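Local coordinates for Glyoxalase/bleomycin resistance protein/dioxygenase (Sphaerobacter thermophilus, PDB 4HC5) that is of unestablished function but belongs to the glyoxalase/bleomycin resistance/dioxygenase superfamily and may act as a dioxygenase, at residues Glu92-Lys95 / Thr96-Arg100. Sequence-based numbering, arbitrary orientation.
Sequences EAYK and TLTER
Thr-96, Leu-97, Thr-98 and Glu-99 donate their backbone N-H groups to the carbonyls of Glu-92, Ala-93, Tyr-94 and Lys-95, the i to i+4 bonding of the last turns of an alpha-helix. Tyr-94 O accepts two bonds, from Thr-98 N and, at 2.7 Å, from Thr-98 OG1, which come from opposite faces of the carbonyl plane. The hydroxyl can fold back because OG1 sits beside its own backbone N (chi1 -67°). Thr-98 OG1 also lies over one face of the Tyr-94 ring, near the rim, 3.8 Å from Tyr-94 CE1. Two residues earlier, a water joins two side chains, 2.7 Å from Glu-92 OE1 and 2.8 Å from Thr-96 OG1. On the exposed side, Lys-95 NZ makes a long, weak salt bridge to Glu-99 OE2 (3.5 Å). Leu-97 lies on the buried side, with CG 3.2 Å from Ala-93 O, and packs on Phe-104; Ala-93 and Leu-97 also meet Met-10 of the second subunit. Tyr-94 meets Phe-104 edge-to-face. This is the amphipathic helix 90-99, which links strands 79-87 and 103-110 in the second beta-alpha-beta-beta-beta module of the vicinal oxygen chelate fold.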
loop_
_atom_site.group_PDB
_atom_site.type_symbol
_atom_site.label_atom_id
_atom_site.label_comp_id
_atom_site.label_asym_id
_atom_site.label_seq_id
_atom_site.Cartn_x
_atom_site.Cartn_y
_atom_site.Cartn_z
ATOM N N GLU A 92 -5.222 9.423 -21.947
ATOM C CA GLU A 92 -4.052 10.299 -21.924
ATOM C C GLU A 92 -2.886 9.647 -21.213
ATOM O O GLU A 92 -1.741 9.746 -21.651
ATOM C CB GLU A 92 -4.390 11.632 -21.283
ATOM C CG GLU A 92 -3.259 12.619 -21.397
ATOM C CD GLU A 92 -2.992 13.029 -22.868
ATOM O OE1 GLU A 92 -1.847 13.388 -23.154
ATOM O OE2 GLU A 92 -3.906 12.978 -23.756
ATOM N N ALA A 93 -3.173 8.993 -20.079
ATOM C CA ALA A 93 -2.102 8.317 -19.313
ATOM C C ALA A 93 -1.441 7.240 -20.194
ATOM O O ALA A 93 -0.207 7.123 -20.282
ATOM C CB ALA A 93 -2.581 7.728 -17.986
ATOM N N TYR A 94 -2.274 6.448 -20.814
ATOM C CA TYR A 94 -1.756 5.400 -21.683
ATOM C C TYR A 94 -0.896 5.972 -22.834
ATOM O O TYR A 94 0.202 5.473 -23.112
ATOM C CB TYR A 94 -2.877 4.535 -22.247
ATOM C CG TYR A 94 -2.480 3.523 -23.279
ATOM C CD1 TYR A 94 -1.874 2.339 -22.944
ATOM C CD2 TYR A 94 -2.675 3.767 -24.607
ATOM C CE1 TYR A 94 -1.471 1.421 -23.898
ATOM C CE2 TYR A 94 -2.258 2.867 -25.585
ATOM C CZ TYR A 94 -1.656 1.696 -25.233
ATOM O OH TYR A 94 -1.281 0.768 -26.221
ATOM N N LYS A 95 -1.389 7.004 -23.512
ATOM C CA LYS A 95 -0.711 7.610 -24.637
ATOM C C LYS A 95 0.638 8.171 -24.152
ATOM O O LYS A 95 1.699 7.870 -24.741
ATOM C CB LYS A 95 -1.558 8.699 -25.249
ATOM C CG LYS A 95 -0.927 9.270 -26.518
ATOM C CD LYS A 95 -1.982 10.109 -27.186
ATOM C CE LYS A 95 -1.621 11.557 -27.289
ATOM N NZ LYS A 95 -0.874 11.730 -28.544
ATOM N N THR A 96 0.592 9.054 -23.133
ATOM C CA THR A 96 1.817 9.755 -22.756
ATOM C C THR A 96 2.809 8.806 -22.078
ATOM O O THR A 96 3.983 8.816 -22.347
ATOM C CB THR A 96 1.484 10.908 -21.861
ATOM O OG1 THR A 96 0.603 11.780 -22.626
ATOM C CG2 THR A 96 2.713 11.623 -21.307
ATOM N N LEU A 97 2.314 7.932 -21.208
ATOM C CA LEU A 97 3.242 6.966 -20.588
ATOM C C LEU A 97 3.887 6.007 -21.598
ATOM O O LEU A 97 5.053 5.675 -21.494
ATOM C CB LEU A 97 2.606 6.174 -19.434
ATOM C CG LEU A 97 2.220 7.034 -18.188
ATOM C CD1 LEU A 97 1.547 6.133 -17.131
ATOM C CD2 LEU A 97 3.411 7.812 -17.598
ATOM N N THR A 98 3.104 5.585 -22.614
ATOM C CA THR A 98 3.690 4.764 -23.693
ATOM C C THR A 98 4.808 5.549 -24.429
ATOM O O THR A 98 5.856 5.013 -24.709
ATOM C CB THR A 98 2.619 4.325 -24.701
ATOM O OG1 THR A 98 1.748 3.420 -24.019
ATOM C CG2 THR A 98 3.203 3.570 -25.888
ATOM N N GLU A 99 4.546 6.804 -24.753
ATOM C CA GLU A 99 5.557 7.716 -25.388
ATOM C C GLU A 99 6.868 7.812 -24.558
ATOM O O GLU A 99 7.948 7.849 -25.066
ATOM C CB GLU A 99 4.992 9.109 -25.607
ATOM C CG GLU A 99 3.947 9.258 -26.689
ATOM C CD GLU A 99 3.303 10.651 -26.720
ATOM O OE1 GLU A 99 3.787 11.572 -26.003
ATOM O OE2 GLU A 99 2.297 10.799 -27.469
ATOM N N ARG A 100 6.695 7.710 -23.226
ATOM C CA ARG A 100 7.757 7.863 -22.241
ATOM C C ARG A 100 8.484 6.542 -21.976
ATOM O O ARG A 100 9.416 6.475 -21.188
ATOM C CB ARG A 100 7.273 8.458 -20.934
ATOM C CG ARG A 100 6.856 9.895 -21.021
ATOM C CD ARG A 100 6.368 10.437 -19.705
ATOM N NE ARG A 100 5.850 11.776 -19.801
ATOM C CZ ARG A 100 5.266 12.421 -18.834
ATOM N NH1 ARG A 100 4.837 13.640 -19.061
ATOM N NH2 ARG A 100 5.154 11.857 -17.641
HETATM O O HOH W 1 -0.218 14.024 -21.161
#